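Local atomic coordinates of Atp-dependent DNA ligase (Psychromonas sp., PDB entry 4D05), a protein that is an ATP-dependent DNA ligase of minimal type, which probably seals DNA nicks by way of a covalent enzyme-adenylate intermediate. Residues H37-K42 against T51-S56; N45-P50 against E88-I93; V138-L143 against M173-F178; N145-V148 against G154-L157. All blocks are in the same frame, centred on the assembly; numbering follows the deposited sequence.

Contact 1 (H37-K42 against T51-S56); sequences HQLISK and TWFIAS. With SO4 (sulfate ion), chain F.
Leu-39 sits on 39-40, an edge strand of a mixed five-stranded sheet in the nucleotidyltransferase domain of this ligase, and meets Phe-53 and Ile-54 of the short helix 51-54. One methyl makes both contacts: Leu-39 CD1 lies 4.0 Å from Ile-54 CG2 and 4.2 Å from Phe-53 CE2. The leucine stands roughly perpendicular to the Phe-53 side chain and runs antiparallel to that of Ile-54. Within the helix, Ile-54 CG2 is in the plane of the Phe-53 ring, at its edge, so the two helix residues offer the leucine a joined apolar surface. Ile-54 also has its CG1 branch wedged between backbone N and carbonyl carbon (chi1 64°); from there the extended chain carries CD1 to 3.7 Å from His-37 O. No hydrogen bond crosses the contact. Strand 30-34 backs it, with Ala-32 and Trp-34 against Leu-39. At the far end of the 37-42 segment Lys-42, its chain bent at chi3 (67°), reaches a sulfate ion, probably from the crystallisation liquor, that Arg-168 and Lys-174 also hold. Lys-42 NZ donates to sulfate O2 at 2.9 Å.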
# COMPACT_ATOMS: atom_id res chain seq x y z
N HIS A 37 9.50 -2.73 23.96
CA HIS A 37 8.94 -1.93 25.06
C HIS A 37 8.17 -0.67 24.64
O HIS A 37 7.51 -0.07 25.47
CB HIS A 37 10.03 -1.55 26.08
CG HIS A 37 11.15 -0.74 25.51
ND1 HIS A 37 12.25 -1.29 24.89
CD2 HIS A 37 11.37 0.60 25.51
CE1 HIS A 37 13.07 -0.34 24.50
NE2 HIS A 37 12.56 0.82 24.87
N GLN A 38 8.24 -0.28 23.37
CA GLN A 38 7.53 0.90 22.89
C GLN A 38 7.25 0.73 21.38
O GLN A 38 7.93 -0.07 20.70
CB GLN A 38 8.31 2.18 23.15
CG GLN A 38 9.58 2.24 22.36
CD GLN A 38 10.66 3.18 22.92
OE1 GLN A 38 11.79 3.20 22.40
NE2 GLN A 38 10.36 3.93 23.98
N LEU A 39 6.28 1.48 20.90
CA LEU A 39 5.90 1.52 19.50
C LEU A 39 6.51 2.76 18.84
O LEU A 39 6.40 3.86 19.38
CB LEU A 39 4.37 1.58 19.35
CG LEU A 39 3.64 0.32 19.81
CD1 LEU A 39 2.15 0.57 19.94
CD2 LEU A 39 3.89 -0.81 18.83
N ILE A 40 7.13 2.55 17.69
CA ILE A 40 7.85 3.58 16.97
C ILE A 40 7.33 3.76 15.55
O ILE A 40 7.12 2.78 14.83
CB ILE A 40 9.37 3.25 16.92
CG1 ILE A 40 9.91 2.99 18.37
CG2 ILE A 40 10.14 4.32 16.18
CD1 ILE A 40 11.28 2.57 18.43
N SER A 41 7.14 5.01 15.14
CA SER A 41 6.62 5.31 13.79
C SER A 41 7.70 5.17 12.74
O SER A 41 8.87 5.08 13.05
CB SER A 41 6.07 6.73 13.73
OG SER A 41 7.15 7.68 13.63
N LYS A 42 7.30 5.16 11.46
CA LYS A 42 8.28 5.02 10.39
C LYS A 42 9.32 6.13 10.39
O LYS A 42 10.44 5.94 9.88
CB LYS A 42 7.62 5.02 9.01
CG LYS A 42 6.92 3.79 8.66
CD LYS A 42 6.05 4.03 7.39
CE LYS A 42 6.84 4.27 6.15
NZ LYS A 42 5.90 4.43 4.98
N THR A 51 -0.23 2.70 28.58
CA THR A 51 0.33 1.52 29.23
C THR A 51 -0.57 0.30 29.08
O THR A 51 -0.10 -0.80 28.81
CB THR A 51 0.52 1.81 30.71
OG1 THR A 51 1.38 2.92 30.82
CG2 THR A 51 1.11 0.65 31.39
N TRP A 52 -1.87 0.48 29.26
CA TRP A 52 -2.81 -0.65 29.16
C TRP A 52 -2.90 -1.20 27.74
O TRP A 52 -3.32 -2.35 27.53
CB TRP A 52 -4.21 -0.25 29.68
CG TRP A 52 -4.69 1.10 29.19
CD1 TRP A 52 -4.59 2.29 29.85
CD2 TRP A 52 -5.31 1.39 27.93
NE1 TRP A 52 -5.11 3.29 29.10
CE2 TRP A 52 -5.58 2.77 27.92
CE3 TRP A 52 -5.71 0.62 26.83
CZ2 TRP A 52 -6.19 3.41 26.84
CZ3 TRP A 52 -6.34 1.27 25.75
CH2 TRP A 52 -6.58 2.64 25.78
N PHE A 53 -2.53 -0.39 26.75
CA PHE A 53 -2.57 -0.87 25.36
C PHE A 53 -1.43 -1.85 25.09
O PHE A 53 -1.62 -2.87 24.44
CB PHE A 53 -2.47 0.32 24.41
CG PHE A 53 -2.65 -0.04 22.96
CD1 PHE A 53 -3.94 -0.15 22.41
CD2 PHE A 53 -1.55 -0.27 22.14
CE1 PHE A 53 -4.10 -0.50 21.07
CE2 PHE A 53 -1.73 -0.62 20.81
CZ PHE A 53 -3.00 -0.73 20.29
N ILE A 54 -0.25 -1.57 25.63
CA ILE A 54 0.94 -2.37 25.33
C ILE A 54 1.32 -3.34 26.46
O ILE A 54 2.22 -4.15 26.29
CB ILE A 54 2.15 -1.49 25.05
CG1 ILE A 54 2.51 -0.68 26.31
CG2 ILE A 54 1.91 -0.58 23.79
CD1 ILE A 54 3.85 0.08 26.21
N ALA A 55 0.65 -3.25 27.60
CA ALA A 55 1.08 -3.98 28.80
C ALA A 55 1.28 -5.49 28.62
O ALA A 55 2.18 -6.07 29.24
CB ALA A 55 0.11 -3.73 29.93
N SER A 56 0.42 -6.11 27.81
CA SER A 56 0.47 -7.55 27.64
C SER A 56 1.47 -8.01 26.58
O SER A 56 1.74 -9.20 26.44
CB SER A 56 -0.91 -8.02 27.21
OG SER A 56 -1.16 -7.52 25.88
S SO4 F . 6.27 2.14 1.75
O1 SO4 F . 4.86 2.45 1.50
O2 SO4 F . 6.58 2.19 3.20
O3 SO4 F . 6.59 0.79 1.29
O4 SO4 F . 7.11 3.13 1.05

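Contact 2 (N45-P50 against E88-I93); sequences NIFTAP and EQWKQI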
# COMPACT_ATOMS: atom_id res chain seq x y z
N ASN A 45 9.37 8.43 15.50
CA ASN A 45 8.68 8.99 16.65
C ASN A 45 8.18 7.88 17.57
O ASN A 45 7.58 6.92 17.11
CB ASN A 45 7.42 9.77 16.21
CG ASN A 45 7.71 10.87 15.21
OD1 ASN A 45 7.44 10.74 13.99
ND2 ASN A 45 8.22 11.96 15.69
N ILE A 46 8.35 8.04 18.87
CA ILE A 46 7.79 7.09 19.80
C ILE A 46 6.31 7.45 20.04
O ILE A 46 6.02 8.56 20.49
CB ILE A 46 8.56 7.08 21.13
CG1 ILE A 46 10.04 6.72 20.90
CG2 ILE A 46 7.87 6.12 22.14
CD1 ILE A 46 10.92 7.05 22.10
N PHE A 47 5.40 6.56 19.65
CA PHE A 47 3.97 6.80 19.90
C PHE A 47 3.69 6.88 21.39
O PHE A 47 4.32 6.16 22.18
CB PHE A 47 3.09 5.69 19.31
CG PHE A 47 3.11 5.63 17.81
CD1 PHE A 47 2.41 6.55 17.06
CD2 PHE A 47 3.82 4.65 17.14
CE1 PHE A 47 2.42 6.50 15.67
CE2 PHE A 47 3.83 4.58 15.75
CZ PHE A 47 3.13 5.50 15.00
N THR A 48 2.73 7.72 21.77
CA THR A 48 2.35 7.77 23.18
C THR A 48 1.28 6.71 23.45
O THR A 48 0.15 7.02 23.89
CB THR A 48 1.87 9.18 23.59
OG1 THR A 48 0.65 9.48 22.91
CG2 THR A 48 2.92 10.24 23.26
N ALA A 49 1.63 5.44 23.25
CA ALA A 49 0.66 4.38 23.44
C ALA A 49 0.41 4.21 24.93
O ALA A 49 1.36 4.07 25.72
CB ALA A 49 1.16 3.08 22.88
N PRO A 50 -0.86 4.22 25.32
CA PRO A 50 -1.12 4.01 26.76
C PRO A 50 -0.58 2.69 27.30
O PRO A 50 -0.49 1.70 26.60
CB PRO A 50 -2.66 4.01 26.83
CG PRO A 50 -3.08 4.84 25.65
CD PRO A 50 -2.10 4.48 24.58
N GLU A 88 -7.93 7.55 25.85
CA GLU A 88 -8.81 6.38 25.80
C GLU A 88 -9.13 5.91 24.39
O GLU A 88 -9.54 4.76 24.19
CB GLU A 88 -10.10 6.70 26.55
CG GLU A 88 -10.98 7.67 25.82
CD GLU A 88 -12.15 8.16 26.67
OE1 GLU A 88 -12.11 7.95 27.90
OE2 GLU A 88 -13.09 8.75 26.10
N GLN A 89 -8.94 6.79 23.41
CA GLN A 89 -9.30 6.41 22.02
C GLN A 89 -8.47 5.26 21.48
O GLN A 89 -8.85 4.65 20.47
CB GLN A 89 -9.25 7.62 21.10
CG GLN A 89 -10.24 8.68 21.56
CD GLN A 89 -10.30 9.87 20.64
OE1 GLN A 89 -10.42 9.71 19.39
NE2 GLN A 89 -10.25 11.08 21.22
N TRP A 90 -7.32 4.98 22.09
CA TRP A 90 -6.55 3.81 21.67
C TRP A 90 -7.30 2.50 21.87
O TRP A 90 -6.94 1.48 21.32
CB TRP A 90 -5.17 3.76 22.37
CG TRP A 90 -4.13 4.72 21.88
CD1 TRP A 90 -4.09 6.08 22.11
CD2 TRP A 90 -2.98 4.42 21.09
NE1 TRP A 90 -2.98 6.63 21.52
CE2 TRP A 90 -2.29 5.63 20.86
CE3 TRP A 90 -2.48 3.24 20.53
CZ2 TRP A 90 -1.12 5.68 20.12
CZ3 TRP A 90 -1.31 3.29 19.79
CH2 TRP A 90 -0.64 4.51 19.60
N LYS A 91 -8.37 2.51 22.66
CA LYS A 91 -9.08 1.25 22.92
C LYS A 91 -9.66 0.60 21.66
O LYS A 91 -9.87 -0.62 21.63
CB LYS A 91 -10.19 1.50 23.96
CG LYS A 91 -11.38 2.27 23.45
CD LYS A 91 -12.24 2.80 24.58
CE LYS A 91 -13.41 3.57 24.03
NZ LYS A 91 -14.32 4.06 25.07
N GLN A 92 -9.93 1.39 20.63
CA GLN A 92 -10.46 0.84 19.39
C GLN A 92 -9.39 0.41 18.39
O GLN A 92 -9.71 -0.18 17.35
CB GLN A 92 -11.37 1.85 18.73
CG GLN A 92 -10.69 3.06 18.25
CD GLN A 92 -11.71 4.19 18.07
OE1 GLN A 92 -12.68 4.07 17.28
NE2 GLN A 92 -11.50 5.28 18.82
N ILE A 93 -8.14 0.74 18.69
CA ILE A 93 -7.02 0.38 17.82
C ILE A 93 -6.54 -1.07 18.07
O ILE A 93 -6.57 -1.56 19.18
CB ILE A 93 -5.84 1.38 18.02
CG1 ILE A 93 -6.31 2.78 17.66
CG2 ILE A 93 -4.65 0.99 17.19
CD1 ILE A 93 -5.23 3.82 17.77
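Trp-90 projects from the 3-10 segment 88-92 as a flat plate, and Ala-49 and Pro-50 lie across one of its faces. Trp-90 CG is placed opposite its own carbonyl carbon, beside the backbone N (chi1 -75°), which carries the indole out from the 3-10 segment to the loop. The proline covers the five-membered ring: Pro-50 CD is 3.5 Å from that ring's centroid and 14° off its normal, a close CH-pi contact, with Pro-50 CG beside it, above Trp-90 CD1 and CG. Next along the chain, Ala-49 CA sits over the six-membered ring, 4.0 Å from its centroid, while Ala-49 CB rests 4.0 Å from Trp-90 CZ3. An inverse gamma turn centred on Thr-48 bends the loop round the end of the plate, and Phe-47 CB approaches Trp-90 CH2 obliquely at 3.9 Å. Ile-93 CD1, from the tryptophan's own segment, touches the opposite face toward its rim, 3.9 Å above the plane. Ile-79 of helix 73-80 adds to the packing, and Phe-53 meets the indole edge-to-face. The plate therefore fills a slot between the loop leading into helix 51-54 and the loop leading into strand 94-99. Cutting Trp-90 back to a serine would remove the plate and is likely to open a gap beneath Pro-50 and Ala-49, leaving the 45-50 loop without its partner in 88-93. Trp-90 NE1 stays 3.9 Å from Thr-48 O, and no hydrogen bond joins the segments; C-H groups against a pi face and fit of shape hold the two loops together.

Contact 3 (V138-L143 against M173-F178); sequences VALFDL and MKLKKF. With AMP (adenosine monophosphate), chain H; SO4 (sulfate ion), chain F.
Leu-140 and Leu-175 both swing CG opposite the backbone N (chi1 180° and 171°), which sends the two side chains out from helix and strand to meet tip to tip. The touching atoms are methyls: Leu-140 CD2 lies 3.7 Å from Leu-175 CD2, and that same strand methyl is 3.9 Å from Leu-140 CG. Phe-141 closes in from the flank, its CE1 4.3 Å from Leu-175 CD2, with the ring set obliquely. No hydrogen bond crosses; the contact is apolar packing of helix 137-149 on strand 173-175, and Val-23 and Leu-155 extend it around Leu-140. The strand carries a Lys-Leu-Lys sequence consistent with motif V of the nucleotidyltransferases, in which alternation along the strand puts Leu-175 toward the helix and Lys-174 on the nucleotide side. Lys-174 runs out straight beyond CG (chi3 170°), laying CD and CE alongside the phosphate. Its NZ donates to AMP O1P at 2.7 Å and to sulfate O1 at 2.9 Å, with longer, weak bonds to AMP O5' and sulfate O3, so a single ammonium group spans two anions. A methionine in its place would take away these donors and is likely to leave the AMP phosphate without a charged partner on this side. Lys-176, the next lysine along, instead forms a salt bridge with Glu-153, another residue of the AMP pocket.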
# COMPACT_ATOMS: atom_id res chain seq x y z
N VAL A 138 -5.06 -16.14 -11.44
CA VAL A 138 -6.46 -15.84 -11.60
C VAL A 138 -7.16 -15.77 -10.23
O VAL A 138 -7.96 -14.86 -9.95
CB VAL A 138 -7.16 -16.86 -12.52
CG1 VAL A 138 -8.65 -16.66 -12.46
CG2 VAL A 138 -6.63 -16.69 -13.94
N ALA A 139 -6.87 -16.72 -9.35
CA ALA A 139 -7.45 -16.71 -8.03
C ALA A 139 -6.99 -15.51 -7.18
O ALA A 139 -7.75 -14.93 -6.42
CB ALA A 139 -7.12 -18.02 -7.33
N LEU A 140 -5.76 -15.11 -7.39
CA LEU A 140 -5.18 -13.98 -6.69
C LEU A 140 -5.92 -12.68 -7.08
O LEU A 140 -6.27 -11.84 -6.22
CB LEU A 140 -3.71 -13.88 -7.04
CG LEU A 140 -2.96 -12.72 -6.37
CD1 LEU A 140 -2.85 -12.95 -4.88
CD2 LEU A 140 -1.59 -12.50 -7.04
N PHE A 141 -6.19 -12.52 -8.37
CA PHE A 141 -6.83 -11.30 -8.86
C PHE A 141 -8.32 -11.32 -8.50
O PHE A 141 -8.95 -10.29 -8.31
CB PHE A 141 -6.66 -11.16 -10.37
CG PHE A 141 -5.32 -10.63 -10.83
CD1 PHE A 141 -4.23 -10.56 -9.99
CD2 PHE A 141 -5.18 -10.16 -12.14
CE1 PHE A 141 -3.02 -10.05 -10.43
CE2 PHE A 141 -3.96 -9.66 -12.60
CZ PHE A 141 -2.88 -9.61 -11.71
N ASP A 142 -8.91 -12.51 -8.39
CA ASP A 142 -10.28 -12.60 -7.89
C ASP A 142 -10.32 -12.15 -6.42
O ASP A 142 -11.22 -11.40 -6.02
CB ASP A 142 -10.82 -14.05 -8.03
CG ASP A 142 -12.35 -14.14 -8.11
OD1 ASP A 142 -13.01 -13.23 -8.63
OD2 ASP A 142 -12.90 -15.17 -7.65
N LEU A 143 -9.37 -12.64 -5.62
CA LEU A 143 -9.25 -12.23 -4.22
C LEU A 143 -9.05 -10.71 -4.11
O LEU A 143 -9.68 -10.07 -3.27
CB LEU A 143 -8.12 -12.96 -3.52
CG LEU A 143 -7.82 -12.50 -2.10
CD1 LEU A 143 -9.02 -12.64 -1.18
CD2 LEU A 143 -6.65 -13.27 -1.59
N MSE A 173 5.95 -7.91 -1.74
CA MSE A 173 5.35 -7.12 -2.82
C MSE A 173 3.95 -6.59 -2.50
O MSE A 173 3.15 -7.26 -1.87
CB MSE A 173 5.27 -7.96 -4.08
CG MSE A 173 6.60 -8.34 -4.67
SE MSE A 173 6.43 -9.59 -6.16
CE MSE A 173 6.13 -11.16 -5.11
N LYS A 174 3.68 -5.37 -2.98
CA LYS A 174 2.37 -4.75 -2.89
C LYS A 174 1.61 -5.09 -4.13
O LYS A 174 2.14 -5.00 -5.23
CB LYS A 174 2.47 -3.20 -2.90
CG LYS A 174 3.37 -2.63 -1.89
CD LYS A 174 3.53 -1.09 -2.11
CE LYS A 174 4.25 -0.52 -0.94
NZ LYS A 174 4.13 0.96 -0.91
N LEU A 175 0.33 -5.39 -3.97
CA LEU A 175 -0.56 -5.60 -5.12
C LEU A 175 -1.82 -4.77 -4.94
O LEU A 175 -2.68 -5.04 -4.08
CB LEU A 175 -0.89 -7.09 -5.26
CG LEU A 175 -1.97 -7.42 -6.28
CD1 LEU A 175 -1.64 -6.89 -7.65
CD2 LEU A 175 -2.16 -8.94 -6.33
N LYS A 176 -1.95 -3.72 -5.75
CA LYS A 176 -3.17 -2.92 -5.78
C LYS A 176 -3.72 -3.02 -7.19
O LYS A 176 -3.01 -3.42 -8.12
CB LYS A 176 -2.90 -1.47 -5.37
CG LYS A 176 -2.53 -1.33 -3.89
CD LYS A 176 -2.35 0.10 -3.43
CE LYS A 176 -3.70 0.77 -3.21
NZ LYS A 176 -3.59 2.03 -2.37
N LYS A 177 -4.98 -2.66 -7.36
CA LYS A 177 -5.56 -2.69 -8.70
C LYS A 177 -4.89 -1.76 -9.66
O LYS A 177 -4.77 -2.06 -10.86
CB LYS A 177 -7.06 -2.39 -8.64
CG LYS A 177 -7.83 -3.65 -8.29
CD LYS A 177 -9.17 -3.69 -8.89
CE LYS A 177 -9.88 -4.98 -8.47
NZ LYS A 177 -11.31 -4.87 -8.84
N PHE A 178 -4.42 -0.64 -9.14
CA PHE A 178 -3.72 0.30 -9.96
C PHE A 178 -2.78 1.19 -9.15
O PHE A 178 -2.79 1.21 -7.91
CB PHE A 178 -4.72 1.18 -10.72
CG PHE A 178 -5.66 1.90 -9.83
CD1 PHE A 178 -5.28 3.08 -9.21
CD2 PHE A 178 -6.94 1.39 -9.60
CE1 PHE A 178 -6.17 3.75 -8.37
CE2 PHE A 178 -7.82 2.06 -8.76
CZ PHE A 178 -7.43 3.24 -8.14
P AMP H . 0.74 1.00 0.51
O1P AMP H . 1.41 1.31 -0.80
O2P AMP H . 0.10 2.04 1.42
O5' AMP H . 1.74 0.07 1.32
C5' AMP H . 1.21 -0.44 2.53
C4' AMP H . 2.26 -0.23 3.57
O4' AMP H . 1.85 -0.75 4.82
C3' AMP H . 3.48 -0.96 3.13
O3' AMP H . 4.56 -0.05 3.39
C2' AMP H . 3.53 -2.17 4.02
O2' AMP H . 4.94 -2.23 4.26
C1' AMP H . 2.56 -1.91 5.21
N9 AMP H . 1.49 -2.97 5.28
C8 AMP H . 0.14 -2.85 5.37
N7 AMP H . -0.49 -4.06 5.38
C5 AMP H . 0.51 -4.97 5.35
C6 AMP H . 0.57 -6.43 5.28
N6 AMP H . -0.57 -7.14 5.31
N1 AMP H . 1.79 -6.97 5.24
C2 AMP H . 2.92 -6.26 5.16
N3 AMP H . 2.95 -4.94 5.20
C4 AMP H . 1.79 -4.26 5.28
S SO4 F . 6.27 2.14 1.75
O1 SO4 F . 4.86 2.45 1.50
O2 SO4 F . 6.58 2.19 3.20
O3 SO4 F . 6.59 0.79 1.29
O4 SO4 F . 7.11 3.13 1.05

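Contact 4 (N145-V148 against G154-L157); sequences NKVV and GLML. With AMP (adenosine monophosphate), chain H.
Val-147 sets its two methyls against Gly-154 and Leu-155 of strand 154-159. CG1, turned opposite the backbone N (chi1 166°), rests 3.7 Å from Gly-154 O and 4.0 Å from Gly-154 N, directly against the main chain of the glycine. CG2 takes the apolar partner, 4.0 Å from Leu-155 CD2. Gly-154 has backbone angles at which a beta carbon would collide with the carbonyl oxygen of Glu-153, a conformation that only glycine adopts comfortably. Together with its neighbours it fits motif IV of the nucleotidyltransferase family. One residue beyond Leu-155, the strand shows its other side to the nucleotide: Met-156, present as selenomethionine, lies against one face of the adenine with CG 3.4 Å from AMP C6. The chain bends at chi2 and chi3 and stays on the same face of the base, carrying Met-156 CE across to 4.1 Å from AMP N3. Thus the strand has helix packing on one side and base packing on the other. Backbone bonds from Gly-154 to Lys-26 and from Leu-155 to Leu-175 fix it between strands 21-26 and 173-175, while Leu-140, Leu-143 and Leu-144 of helix 137-149 continue the cover over Leu-155.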
# COMPACT_ATOMS: atom_id res chain seq x y z
N ASN A 145 -10.08 -8.43 -6.12
CA ASN A 145 -11.40 -7.84 -6.31
C ASN A 145 -12.32 -7.95 -5.09
O ASN A 145 -13.02 -7.01 -4.74
CB ASN A 145 -12.13 -8.45 -7.52
CG ASN A 145 -13.36 -7.64 -7.88
OD1 ASN A 145 -13.26 -6.42 -8.12
ND2 ASN A 145 -14.50 -8.27 -7.89
N LYS A 146 -12.36 -9.12 -4.44
CA LYS A 146 -13.18 -9.27 -3.25
C LYS A 146 -12.80 -8.25 -2.18
O LYS A 146 -13.67 -7.62 -1.56
CB LYS A 146 -13.02 -10.67 -2.69
CG LYS A 146 -13.59 -11.74 -3.57
CD LYS A 146 -13.36 -13.18 -2.94
CE LYS A 146 -13.81 -14.31 -3.84
NZ LYS A 146 -13.55 -15.62 -3.14
N VAL A 147 -11.51 -8.09 -1.99
CA VAL A 147 -11.00 -7.20 -0.94
C VAL A 147 -11.35 -5.76 -1.30
O VAL A 147 -11.90 -5.01 -0.47
CB VAL A 147 -9.50 -7.37 -0.81
CG1 VAL A 147 -8.89 -6.21 0.01
CG2 VAL A 147 -9.21 -8.67 -0.17
N VAL A 148 -11.12 -5.37 -2.55
CA VAL A 148 -11.36 -3.97 -2.95
C VAL A 148 -12.87 -3.61 -2.98
O VAL A 148 -13.27 -2.51 -2.56
CB VAL A 148 -10.66 -3.67 -4.29
CG1 VAL A 148 -11.13 -2.33 -4.89
CG2 VAL A 148 -9.14 -3.73 -4.12
N GLY A 154 -6.00 -3.51 -0.80
CA GLY A 154 -5.27 -4.34 -1.73
C GLY A 154 -4.70 -5.55 -1.01
O GLY A 154 -5.21 -5.93 0.05
N LEU A 155 -3.66 -6.14 -1.60
CA LEU A 155 -3.01 -7.32 -1.02
C LEU A 155 -1.51 -7.12 -0.88
O LEU A 155 -0.92 -6.27 -1.54
CB LEU A 155 -3.25 -8.55 -1.93
CG LEU A 155 -4.71 -8.92 -2.14
CD1 LEU A 155 -4.85 -10.04 -3.19
CD2 LEU A 155 -5.27 -9.33 -0.83
N MSE A 156 -0.90 -7.90 -0.00
CA MSE A 156 0.52 -8.02 0.10
C MSE A 156 0.93 -9.47 -0.07
O MSE A 156 0.22 -10.35 0.36
CB MSE A 156 1.02 -7.56 1.49
CG MSE A 156 0.61 -6.13 1.88
SE MSE A 156 1.58 -4.76 0.84
CE MSE A 156 3.41 -5.39 1.17
N LEU A 157 2.10 -9.68 -0.69
CA LEU A 157 2.66 -11.00 -0.92
C LEU A 157 4.04 -11.06 -0.26
O LEU A 157 4.87 -10.16 -0.44
CB LEU A 157 2.81 -11.26 -2.41
CG LEU A 157 1.50 -11.49 -3.19
CD1 LEU A 157 0.81 -10.19 -3.58
CD2 LEU A 157 1.75 -12.28 -4.43
P AMP H . 0.74 1.00 0.51
O1P AMP H . 1.41 1.31 -0.80
O2P AMP H . 0.10 2.04 1.42
O5' AMP H . 1.74 0.07 1.32
C5' AMP H . 1.21 -0.44 2.53
C4' AMP H . 2.26 -0.23 3.57
O4' AMP H . 1.85 -0.75 4.82
C3' AMP H . 3.48 -0.96 3.13
O3' AMP H . 4.56 -0.05 3.39
C2' AMP H . 3.53 -2.17 4.02
O2' AMP H . 4.94 -2.23 4.26
C1' AMP H . 2.56 -1.91 5.21
N9 AMP H . 1.49 -2.97 5.28
C8 AMP H . 0.14 -2.85 5.37
N7 AMP H . -0.49 -4.06 5.38
C5 AMP H . 0.51 -4.97 5.35
C6 AMP H . 0.57 -6.43 5.28
N6 AMP H . -0.57 -7.14 5.31
N1 AMP H . 1.79 -6.97 5.24
C2 AMP H . 2.92 -6.26 5.16
N3 AMP H . 2.95 -4.94 5.20
C4 AMP H . 1.79 -4.26 5.28

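Overall arrangement
The contacts form two pairs within the nucleotidyltransferase domain. Contacts 1 and 2, with centres 8 Å apart, interlock along the chain and are tied by a probable hydrogen bond from Phe-47 N to Leu-39 O at 2.9 Å. Contacts 3 and 4, centres 5 Å apart, place helix 137-149 on neighbouring strands of the other mixed sheet; there Lys-177 NZ probably bonds Asn-145 OD1 at 2.6 Å. Between the pairs the centres stand 27 to 32 Å apart. Contact 4 supplies Met-156 to the adenine and contact 3 Lys-174 to the phosphate, whereas the Leu-39 side chain is about 14 Å from AMP. The sulfate, shared by Lys-42 and Lys-174, links contacts 1 and 3.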